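Local coordinates for peroxisomal membrane protein LPX1 (Saccharomyces cerevisiae, PDB 2Y6U) that hydrolyses acyl esters in peroxisomes, with lipase and phospholipase A activity, as a member of the alpha/beta hydrolase family, at residues L90-V95 with D120-A125; L138-H144 with F162-I168; K285-V291 with N312-I318. All blocks are in the same frame, centred on the assembly; numbering follows the deposited sequence.

Overall arrangement
All three contacts belong to one mixed, mainly parallel sheet and the helices packed on it. Interaction 1 sets helix 114-125 on strand 84-92 and is wholly buried. It has no direct hydrogen bond, but mainly apolar contacts and a bridging water. Interaction 2 pairs two inner strands by backbone bonds and is also buried. Interaction 3 pairs strand 286-292 with the outermost strand 313-318. It is only partly buried, and polar side chains and waters join the backbone bonds. Interactions 1 and 2 meet where Ala125 packs on Phe162. Interactions 2 and 3 adjoin, because strands 164-168 and 286-292 pair with each other.

Interaction 1 of 3, residues L90-V95 with D120-A125; sequences LLIDQV and DVLKIA
Strand residues Leu90-Ile92 and helix residues Asp120-Ala125 run roughly antiparallel, at 148°, with axes 10.4 Å apart at closest approach. No direct hydrogen bond joins them, and apolar side chains make most of the contact. Ile92 and Ile124 reach toward each other tip to tip, and Ile92 CG2 lies 3.7 Å from Ile124 CD1. The other branch of Ile92 ends on the same neighbour and also meets Val121, with its CD1 4.1 Å from Val121 CG1. Leu90 and Ile124 pass alongside each other, pointing opposite ways, and Leu90 CD1 lies 4.0 Å from Ala125 CA.

Beyond the strand the contact turns polar. Gln94 is bent at chi2 (-63°), which brings its amide back toward the helix. Its NE2 packs 3.6 Å from Val121 CG2. A water donates to Gln94 OE1 at 2.6 Å and to Asp120 OD2 at 2.7 Å. The same water accepts a bond from Val95 N at 2.9 Å. These three bonds tie the loop after the strand to the helix. The Val95 and Asp120 side chains cross at about a right angle, with Val95 CG1 near Asp120 OD2. Asp120 is further held by Ser16 at OD1 and by a salt bridge from Arg19 to OD2, which would favour its charged form.

Tyr35 of strand 35-40 touches both Ile92 and Ile124. The arrangement is the helix-on-sheet packing of the alpha/beta hydrolase fold, and its Gln94 end lies near the probable nucleophile elbow.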
loop_
_atom_site.group_PDB
_atom_site.type_symbol
_atom_site.label_atom_id
_atom_site.label_comp_id
_atom_site.label_asym_id
_atom_site.label_seq_id
_atom_site.Cartn_x
_atom_site.Cartn_y
_atom_site.Cartn_z
ATOM N N LEU A 90 1.468 12.170 -15.732
ATOM C CA LEU A 90 0.877 10.840 -15.967
ATOM C C LEU A 90 -0.618 10.939 -16.025
ATOM O O LEU A 90 -1.261 11.443 -15.088
ATOM C CB LEU A 90 1.220 9.892 -14.834
ATOM C CG LEU A 90 2.677 9.834 -14.386
ATOM C CD1 LEU A 90 2.929 8.817 -13.237
ATOM C CD2 LEU A 90 3.633 9.495 -15.582
ATOM N N LEU A 91 -1.209 10.401 -17.068
ATOM C CA LEU A 91 -2.581 10.347 -17.233
ATOM C C LEU A 91 -3.029 8.885 -17.250
ATOM O O LEU A 91 -2.653 8.100 -18.123
ATOM C CB LEU A 91 -3.016 11.023 -18.529
ATOM C CG LEU A 91 -2.750 12.514 -18.721
ATOM C CD1 LEU A 91 -3.516 12.990 -20.020
ATOM C CD2 LEU A 91 -2.950 13.339 -17.548
ATOM N N ILE A 92 -3.708 8.474 -16.205
ATOM C CA ILE A 92 -3.960 7.057 -15.954
ATOM C C ILE A 92 -5.449 6.664 -16.190
ATOM O O ILE A 92 -6.358 7.356 -15.760
ATOM C CB ILE A 92 -3.575 6.734 -14.486
ATOM C CG1 ILE A 92 -2.088 6.946 -14.277
ATOM C CG2 ILE A 92 -3.992 5.252 -14.053
ATOM C CD1 ILE A 92 -1.657 6.928 -12.729
ATOM N N ASP A 93 -5.691 5.513 -16.857
ATOM C CA ASP A 93 -7.040 4.941 -16.941
ATOM C C ASP A 93 -7.160 3.811 -15.937
ATOM O O ASP A 93 -6.367 2.843 -15.904
ATOM C CB ASP A 93 -7.334 4.332 -18.272
ATOM C CG ASP A 93 -7.733 5.340 -19.328
ATOM O OD1 ASP A 93 -8.341 6.360 -19.018
ATOM O OD2 ASP A 93 -7.448 5.051 -20.504
ATOM N N GLN A 94 -8.148 3.931 -15.071
ATOM C CA GLN A 94 -8.443 2.852 -14.099
ATOM C C GLN A 94 -8.777 1.577 -14.896
ATOM O O GLN A 94 -9.175 1.646 -16.074
ATOM C CB GLN A 94 -9.637 3.270 -13.285
ATOM C CG GLN A 94 -9.360 4.442 -12.326
ATOM C CD GLN A 94 -8.319 4.029 -11.293
ATOM O OE1 GLN A 94 -8.509 3.103 -10.511
ATOM N NE2 GLN A 94 -7.218 4.744 -11.272
ATOM N N VAL A 95 -8.687 0.404 -14.238
ATOM C CA VAL A 95 -8.771 -0.894 -14.920
ATOM C C VAL A 95 -10.023 -1.068 -15.741
ATOM O O VAL A 95 -9.981 -1.742 -16.771
ATOM C CB VAL A 95 -8.652 -2.117 -13.937
ATOM C CG1 VAL A 95 -7.209 -2.282 -13.365
ATOM C CG2 VAL A 95 -9.741 -2.058 -12.857
ATOM N N ASP A 120 -3.332 0.778 -7.783
ATOM C CA ASP A 120 -2.875 0.799 -9.188
ATOM C C ASP A 120 -2.105 2.097 -9.508
ATOM O O ASP A 120 -1.034 2.077 -10.128
ATOM C CB ASP A 120 -4.094 0.695 -10.101
ATOM C CG ASP A 120 -4.774 -0.698 -9.998
ATOM O OD1 ASP A 120 -4.105 -1.670 -9.574
ATOM O OD2 ASP A 120 -5.987 -0.759 -10.303
ATOM N N VAL A 121 -2.653 3.213 -9.000
ATOM C CA VAL A 121 -2.073 4.505 -9.175
ATOM C C VAL A 121 -0.713 4.481 -8.554
ATOM O O VAL A 121 0.277 4.992 -9.136
ATOM C CB VAL A 121 -2.922 5.607 -8.616
ATOM C CG1 VAL A 121 -2.125 6.986 -8.673
ATOM C CG2 VAL A 121 -4.286 5.770 -9.467
ATOM N N LEU A 122 -0.599 3.979 -7.334
ATOM C CA LEU A 122 0.685 3.951 -6.661
ATOM C C LEU A 122 1.702 3.083 -7.417
ATOM O O LEU A 122 2.884 3.423 -7.486
ATOM C CB LEU A 122 0.558 3.472 -5.231
ATOM C CG LEU A 122 -0.189 4.503 -4.313
ATOM C CD1 LEU A 122 -0.404 3.781 -2.915
ATOM C CD2 LEU A 122 0.615 5.785 -4.157
ATOM N N LYS A 123 1.260 1.940 -7.882
ATOM C CA LYS A 123 2.148 1.021 -8.612
ATOM C C LYS A 123 2.775 1.800 -9.835
ATOM O O LYS A 123 3.967 1.763 -10.023
ATOM C CB LYS A 123 1.359 -0.231 -9.066
ATOM C CG LYS A 123 2.309 -1.290 -9.674
ATOM C CD LYS A 123 1.447 -2.551 -10.029
ATOM C CE LYS A 123 2.244 -3.852 -10.334
ATOM N NZ LYS A 123 2.709 -3.649 -11.662
ATOM N N ILE A 124 1.934 2.479 -10.581
ATOM C CA ILE A 124 2.364 3.280 -11.753
ATOM C C ILE A 124 3.305 4.447 -11.361
ATOM O O ILE A 124 4.419 4.601 -11.878
ATOM C CB ILE A 124 1.197 3.801 -12.501
ATOM C CG1 ILE A 124 0.428 2.667 -13.202
ATOM C CG2 ILE A 124 1.648 4.879 -13.614
ATOM C CD1 ILE A 124 -1.007 3.110 -13.767
ATOM N N ALA A 125 2.828 5.279 -10.447
ATOM C CA ALA A 125 3.553 6.469 -10.076
ATOM C C ALA A 125 4.809 6.214 -9.354
ATOM O O ALA A 125 5.847 6.927 -9.591
ATOM C CB ALA A 125 2.589 7.409 -9.224
HETATM O O HOH W 1 -7.914 0.780 -11.518
#

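Interaction 2 of 3, residues L138-H144 with F162-I168; sequences LNVVIGH and FHLLILI
Strands 138-144 and 164-168 run parallel, 11° apart, and a regular set of backbone hydrogen bonds joins them from Val141 to Ile168. At the start of the pairing a side chain takes over the role of the backbone. Asn139 N donates to His163 ND1 at 2.9 Å, in the ring plane and nearly straight (171°). His163 N returns a bond to Asn139 O at 2.8 Å, so the two residues grip each other twice. Leu138 crosses the same imidazole at about a right angle and places CD2 over the centre of one face, 3.7 Å from the ring centroid.

On the opposite side of the sheet from Val140 and Ile142, Val141 stands over the Phe162 ring. Its CB is 3.6 Å from the ring centroid and almost on the ring normal, a CH-pi contact. Val141 CG1 sits between the backbone N and the carbonyl carbon (chi1 57°). There it meets both Phe162 CG and Leu165 CG, the latter at 3.7 Å. On the other face Val140 CG1 touches Ile166 CD1 at 4.0 Å. Further along, His144 CD2 lies 3.2 Å from Ile168 O, while His144 NE2 is hydrogen-bonded to His323 O.

Gly143 is the first glycine of the probable nucleophile elbow (GxSxG) of the family, and His144 follows it within the pattern. The two strands and helix 146-157 form a beta-alpha-beta unit, with that helix packed on Val141, Leu165 and Leu167. Strand 51-58 pairs with the far edge of 138-144, and strand 286-292 with the far edge of 164-168.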
loop_
_atom_site.group_PDB
_atom_site.type_symbol
_atom_site.label_atom_id
_atom_site.label_comp_id
_atom_site.label_asym_id
_atom_site.label_seq_id
_atom_site.Cartn_x
_atom_site.Cartn_y
_atom_site.Cartn_z
ATOM N N LEU A 138 8.927 17.460 -6.843
ATOM C CA LEU A 138 7.707 17.651 -6.100
ATOM C C LEU A 138 6.579 17.043 -6.933
ATOM O O LEU A 138 6.491 17.270 -8.105
ATOM C CB LEU A 138 7.406 19.124 -5.872
ATOM C CG LEU A 138 8.347 19.846 -4.856
ATOM C CD1 LEU A 138 8.107 21.388 -4.791
ATOM C CD2 LEU A 138 8.295 19.228 -3.360
ATOM N N ASN A 139 5.772 16.235 -6.262
ATOM C CA ASN A 139 4.790 15.476 -6.952
ATOM C C ASN A 139 3.428 15.929 -6.532
ATOM O O ASN A 139 3.164 16.055 -5.319
ATOM C CB ASN A 139 4.967 14.033 -6.554
ATOM C CG ASN A 139 6.358 13.431 -6.951
ATOM O OD1 ASN A 139 6.908 13.742 -8.005
ATOM N ND2 ASN A 139 6.971 12.681 -6.001
ATOM N N VAL A 140 2.551 16.059 -7.497
ATOM C CA VAL A 140 1.209 16.595 -7.267
ATOM C C VAL A 140 0.196 15.625 -7.857
ATOM O O VAL A 140 0.424 15.115 -8.949
ATOM C CB VAL A 140 1.027 17.906 -8.008
ATOM C CG1 VAL A 140 -0.474 18.498 -7.754
ATOM C CG2 VAL A 140 2.165 18.888 -7.697
ATOM N N VAL A 141 -0.834 15.270 -7.095
ATOM C CA VAL A 141 -1.917 14.403 -7.615
ATOM C C VAL A 141 -3.152 15.241 -7.710
ATOM O O VAL A 141 -3.427 16.003 -6.811
ATOM C CB VAL A 141 -2.145 13.135 -6.751
ATOM C CG1 VAL A 141 -2.459 13.494 -5.281
ATOM C CG2 VAL A 141 -3.241 12.164 -7.393
ATOM N N ILE A 142 -3.813 15.142 -8.847
ATOM C CA ILE A 142 -4.980 15.897 -9.156
ATOM C C ILE A 142 -6.071 14.880 -9.525
ATOM O O ILE A 142 -5.927 14.055 -10.447
ATOM C CB ILE A 142 -4.795 16.911 -10.316
ATOM C CG1 ILE A 142 -3.559 17.799 -10.121
ATOM C CG2 ILE A 142 -6.157 17.693 -10.566
ATOM C CD1 ILE A 142 -2.273 17.248 -10.753
ATOM N N GLY A 143 -7.193 14.883 -8.803
ATOM C CA GLY A 143 -8.204 13.887 -9.060
ATOM C C GLY A 143 -9.576 14.500 -9.101
ATOM O O GLY A 143 -9.892 15.374 -8.275
ATOM N N HIS A 144 -10.356 14.111 -10.068
ATOM C CA HIS A 144 -11.810 14.430 -10.087
ATOM C C HIS A 144 -12.673 13.260 -9.514
ATOM O O HIS A 144 -12.540 12.142 -9.962
ATOM C CB HIS A 144 -12.196 14.729 -11.533
ATOM C CG HIS A 144 -13.641 15.010 -11.708
ATOM N ND1 HIS A 144 -14.458 14.246 -12.496
ATOM C CD2 HIS A 144 -14.428 15.924 -11.118
ATOM C CE1 HIS A 144 -15.703 14.700 -12.410
ATOM N NE2 HIS A 144 -15.715 15.756 -11.622
ATOM N N PHE A 162 3.132 11.980 -2.709
ATOM C CA PHE A 162 2.597 13.255 -3.195
ATOM C C PHE A 162 2.788 14.370 -2.148
ATOM O O PHE A 162 2.420 14.204 -0.998
ATOM C CB PHE A 162 1.133 13.092 -3.664
ATOM C CG PHE A 162 0.993 12.175 -4.801
ATOM C CD1 PHE A 162 1.457 12.489 -6.035
ATOM C CD2 PHE A 162 0.257 11.009 -4.664
ATOM C CE1 PHE A 162 1.356 11.580 -7.088
ATOM C CE2 PHE A 162 0.116 10.121 -5.740
ATOM C CZ PHE A 162 0.657 10.420 -6.931
ATOM N N HIS A 163 3.254 15.511 -2.576
ATOM C CA HIS A 163 3.443 16.630 -1.693
ATOM C C HIS A 163 2.214 17.550 -1.653
ATOM O O HIS A 163 2.094 18.330 -0.749
ATOM C CB HIS A 163 4.643 17.427 -2.208
ATOM C CG HIS A 163 5.895 16.623 -2.262
ATOM N ND1 HIS A 163 6.297 15.968 -3.414
ATOM C CD2 HIS A 163 6.793 16.279 -1.287
ATOM C CE1 HIS A 163 7.417 15.286 -3.154
ATOM N NE2 HIS A 163 7.734 15.446 -1.870
ATOM N N LEU A 164 1.434 17.540 -2.706
ATOM C CA LEU A 164 0.268 18.438 -2.877
ATOM C C LEU A 164 -0.863 17.615 -3.510
ATOM O O LEU A 164 -0.631 16.858 -4.500
ATOM C CB LEU A 164 0.665 19.589 -3.793
ATOM C CG LEU A 164 -0.470 20.542 -4.180
ATOM C CD1 LEU A 164 -0.959 21.287 -2.880
ATOM C CD2 LEU A 164 0.051 21.556 -5.216
ATOM N N LEU A 165 -2.067 17.702 -2.940
ATOM C CA LEU A 165 -3.278 17.021 -3.442
ATOM C C LEU A 165 -4.217 18.083 -3.920
ATOM O O LEU A 165 -4.421 19.117 -3.215
ATOM C CB LEU A 165 -3.951 16.236 -2.325
ATOM C CG LEU A 165 -3.376 14.858 -2.015
ATOM C CD1 LEU A 165 -1.901 14.801 -1.552
ATOM C CD2 LEU A 165 -4.379 14.214 -1.029
ATOM N N ILE A 166 -4.786 17.905 -5.103
ATOM C CA ILE A 166 -5.770 18.805 -5.637
ATOM C C ILE A 166 -6.990 17.928 -5.988
ATOM O O ILE A 166 -6.933 17.032 -6.842
ATOM C CB ILE A 166 -5.298 19.553 -6.886
ATOM C CG1 ILE A 166 -3.982 20.315 -6.580
ATOM C CG2 ILE A 166 -6.470 20.480 -7.377
ATOM C CD1 ILE A 166 -3.432 21.138 -7.744
ATOM N N LEU A 167 -8.061 18.120 -5.258
ATOM C CA LEU A 167 -9.246 17.321 -5.377
ATOM C C LEU A 167 -10.329 18.148 -6.014
ATOM O O LEU A 167 -10.738 19.191 -5.458
ATOM C CB LEU A 167 -9.669 16.880 -3.952
ATOM C CG LEU A 167 -8.609 16.342 -3.009
ATOM C CD1 LEU A 167 -9.247 16.002 -1.641
ATOM C CD2 LEU A 167 -7.896 15.115 -3.579
ATOM N N ILE A 168 -10.842 17.717 -7.164
ATOM C CA ILE A 168 -11.859 18.484 -7.856
ATOM C C ILE A 168 -13.137 17.670 -7.649
ATOM O O ILE A 168 -13.277 16.553 -8.155
ATOM C CB ILE A 168 -11.560 18.644 -9.322
ATOM C CG1 ILE A 168 -10.159 19.297 -9.565
ATOM C CG2 ILE A 168 -12.733 19.467 -10.014
ATOM C CD1 ILE A 168 -9.604 18.999 -11.006
#

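Interaction 3 of 3, residues K285-V291 with N312-I318; sequences KRTIHIV and NYHLDVI
The His289 and Tyr313 rings meet at their rims with planes 72° apart, and they do not stack. The tyrosine OH comes to the edge of the imidazole and hydrogen-bonds His289 ND1 at 2.8 Å. Both side chains extend with CG opposite the backbone N, and they cross obliquely on the same face of the sheet. Leu315 lies alongside His289, pointing the same way, and its CD1 sits over one imidazole face, 4.0 Å from the centroid. That methyl also touches Val291 CG1.

Arg286 is bent at chi2 (85°) and crosses Asn312 at about a right angle. Its NH1 donates to Asn312 OD1 at 3.0 Å, tilted from both flat groups. A water accepts from NH1 and donates to Tyr313 O, a second link between the strands. His314 CB lies over the face of the guanidinium, 3.7 Å from Arg286 NH2.

His314 and Asp316 are on the face opposite His289 and Tyr313. His314 NE2 donates to Asp316 OD1 at 3.1 Å, within the ring plane but from above the carboxylate. Asp316 also has Arg336 at OD1 and His340 at OD2, so its negative charge is probably well supported. Further on, Ile290 CG2 packs tightly on Ile318 CG1, at 3.5 Å.

The strands that carry these side chains run parallel, 21° apart, joined by backbone bonds from Thr287 to Ile318. Strand 313-318 is outermost in the sheet, and strand 164-168 pairs with the other edge of 286-292. Helix 330-347 packs against Ile288, Ile290 and Ile318, while helix 300-309 lies against His289, Tyr313 and Leu315.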
loop_
_atom_site.group_PDB
_atom_site.type_symbol
_atom_site.label_atom_id
_atom_site.label_comp_id
_atom_site.label_asym_id
_atom_site.label_seq_id
_atom_site.Cartn_x
_atom_site.Cartn_y
_atom_site.Cartn_z
ATOM N N LYS A 285 -0.853 16.491 4.105
ATOM C CA LYS A 285 -0.414 17.309 2.997
ATOM C C LYS A 285 -1.340 18.457 2.714
ATOM O O LYS A 285 -2.537 18.351 2.878
ATOM C CB LYS A 285 -0.356 16.452 1.702
ATOM C CG LYS A 285 0.441 15.202 1.812
ATOM C CD LYS A 285 1.943 15.438 2.158
ATOM C CE LYS A 285 2.678 14.125 2.445
ATOM N NZ LYS A 285 2.570 13.161 1.336
ATOM N N ARG A 286 -0.789 19.536 2.188
ATOM C CA ARG A 286 -1.617 20.567 1.643
ATOM C C ARG A 286 -2.570 19.970 0.615
ATOM O O ARG A 286 -2.132 19.305 -0.318
ATOM C CB ARG A 286 -0.691 21.550 0.930
ATOM C CG ARG A 286 -1.463 22.633 0.202
ATOM C CD ARG A 286 -1.765 23.659 1.119
ATOM N NE ARG A 286 -2.219 24.975 0.593
ATOM C CZ ARG A 286 -3.062 25.787 1.271
ATOM N NH1 ARG A 286 -3.604 25.436 2.469
ATOM N NH2 ARG A 286 -3.387 26.973 0.739
ATOM N N THR A 287 -3.862 20.228 0.787
ATOM C CA THR A 287 -4.915 19.684 -0.020
ATOM C C THR A 287 -5.856 20.797 -0.449
ATOM O O THR A 287 -6.424 21.627 0.406
ATOM C CB THR A 287 -5.654 18.621 0.810
ATOM O OG1 THR A 287 -4.742 17.613 1.211
ATOM C CG2 THR A 287 -6.803 17.991 -0.041
ATOM N N ILE A 288 -5.937 20.968 -1.744
ATOM C CA ILE A 288 -6.826 21.938 -2.355
ATOM C C ILE A 288 -8.105 21.211 -2.746
ATOM O O ILE A 288 -8.052 20.173 -3.412
ATOM C CB ILE A 288 -6.194 22.479 -3.639
ATOM C CG1 ILE A 288 -4.764 22.942 -3.419
ATOM C CG2 ILE A 288 -7.078 23.540 -4.261
ATOM C CD1 ILE A 288 -4.534 24.018 -2.210
ATOM N N HIS A 289 -9.259 21.783 -2.429
ATOM C CA HIS A 289 -10.525 21.185 -2.713
ATOM C C HIS A 289 -11.231 22.162 -3.603
ATOM O O HIS A 289 -11.477 23.298 -3.221
ATOM C CB HIS A 289 -11.230 20.996 -1.392
ATOM C CG HIS A 289 -12.537 20.286 -1.471
ATOM N ND1 HIS A 289 -13.357 20.172 -0.366
ATOM C CD2 HIS A 289 -13.176 19.660 -2.500
ATOM C CE1 HIS A 289 -14.430 19.499 -0.710
ATOM N NE2 HIS A 289 -14.338 19.148 -1.984
ATOM N N ILE A 290 -11.450 21.779 -4.856
ATOM C CA ILE A 290 -12.059 22.626 -5.837
ATOM C C ILE A 290 -13.458 22.088 -6.034
ATOM O O ILE A 290 -13.669 20.897 -6.328
ATOM C CB ILE A 290 -11.306 22.627 -7.155
ATOM C CG1 ILE A 290 -9.861 23.112 -6.946
ATOM C CG2 ILE A 290 -12.070 23.529 -8.261
ATOM C CD1 ILE A 290 -8.937 23.114 -8.163
ATOM N N VAL A 291 -14.438 22.952 -5.833
ATOM C CA VAL A 291 -15.838 22.551 -5.992
ATOM C C VAL A 291 -16.518 23.484 -6.960
ATOM O O VAL A 291 -16.144 24.640 -7.118
ATOM C CB VAL A 291 -16.626 22.456 -4.686
ATOM C CG1 VAL A 291 -15.916 21.561 -3.599
ATOM C CG2 VAL A 291 -16.910 23.860 -4.123
ATOM N N ASN A 312 -4.517 20.633 6.581
ATOM C CA ASN A 312 -3.969 21.671 5.739
ATOM C C ASN A 312 -4.830 21.768 4.521
ATOM O O ASN A 312 -4.604 21.100 3.516
ATOM C CB ASN A 312 -2.488 21.374 5.390
ATOM C CG ASN A 312 -1.758 22.558 4.734
ATOM O OD1 ASN A 312 -2.392 23.612 4.459
ATOM N ND2 ASN A 312 -0.450 22.414 4.478
ATOM N N TYR A 313 -5.865 22.601 4.588
ATOM C CA TYR A 313 -6.978 22.531 3.649
ATOM C C TYR A 313 -7.298 23.902 3.069
ATOM O O TYR A 313 -7.223 24.945 3.819
ATOM C CB TYR A 313 -8.185 22.078 4.445
ATOM C CG TYR A 313 -9.511 22.043 3.702
ATOM C CD1 TYR A 313 -9.892 20.965 2.980
ATOM C CD2 TYR A 313 -10.379 23.182 3.692
ATOM C CE1 TYR A 313 -11.035 20.908 2.313
ATOM C CE2 TYR A 313 -11.524 23.132 3.071
ATOM C CZ TYR A 313 -11.902 22.012 2.367
ATOM O OH TYR A 313 -13.115 21.979 1.741
ATOM N N HIS A 314 -7.598 23.941 1.759
ATOM C CA HIS A 314 -8.007 25.160 1.103
ATOM C C HIS A 314 -9.140 24.846 0.161
ATOM O O HIS A 314 -8.994 23.961 -0.689
ATOM C CB HIS A 314 -6.869 25.748 0.299
ATOM C CG HIS A 314 -7.275 26.945 -0.537
ATOM N ND1 HIS A 314 -7.070 28.257 -0.143
ATOM C CD2 HIS A 314 -7.940 27.023 -1.718
ATOM C CE1 HIS A 314 -7.507 29.074 -1.086
ATOM N NE2 HIS A 314 -8.092 28.357 -2.026
ATOM N N LEU A 315 -10.258 25.564 0.246
ATOM C CA LEU A 315 -11.379 25.392 -0.664
ATOM C C LEU A 315 -11.320 26.487 -1.745
ATOM O O LEU A 315 -11.104 27.696 -1.441
ATOM C CB LEU A 315 -12.751 25.527 0.083
ATOM C CG LEU A 315 -14.001 25.280 -0.820
ATOM C CD1 LEU A 315 -14.191 23.749 -1.145
ATOM C CD2 LEU A 315 -15.198 26.008 -0.186
ATOM N N ASP A 316 -11.553 26.095 -3.024
ATOM C CA ASP A 316 -11.825 27.059 -4.094
ATOM C C ASP A 316 -13.163 26.730 -4.709
ATOM O O ASP A 316 -13.429 25.579 -5.006
ATOM C CB ASP A 316 -10.901 26.940 -5.288
ATOM C CG ASP A 316 -9.651 27.563 -5.085
ATOM O OD1 ASP A 316 -9.616 28.788 -4.712
ATOM O OD2 ASP A 316 -8.683 26.787 -5.175
ATOM N N VAL A 317 -13.997 27.712 -4.862
ATOM C CA VAL A 317 -15.365 27.492 -5.388
ATOM C C VAL A 317 -15.349 28.096 -6.810
ATOM O O VAL A 317 -14.985 29.261 -6.982
ATOM C CB VAL A 317 -16.403 28.155 -4.492
ATOM C CG1 VAL A 317 -17.809 28.116 -5.066
ATOM C CG2 VAL A 317 -16.446 27.478 -3.066
ATOM N N ILE A 318 -15.722 27.310 -7.789
ATOM C CA ILE A 318 -15.760 27.749 -9.145
ATOM C C ILE A 318 -17.113 28.280 -9.409
ATOM O O ILE A 318 -18.088 27.532 -9.388
ATOM C CB ILE A 318 -15.406 26.576 -10.167
ATOM C CG1 ILE A 318 -14.077 25.873 -9.881
ATOM C CG2 ILE A 318 -15.414 27.139 -11.634
ATOM C CD1 ILE A 318 -12.864 26.802 -9.846
HETATM O O HOH W 2 -4.247 18.089 5.192
HETATM O O HOH W 3 -5.048 27.214 3.835
#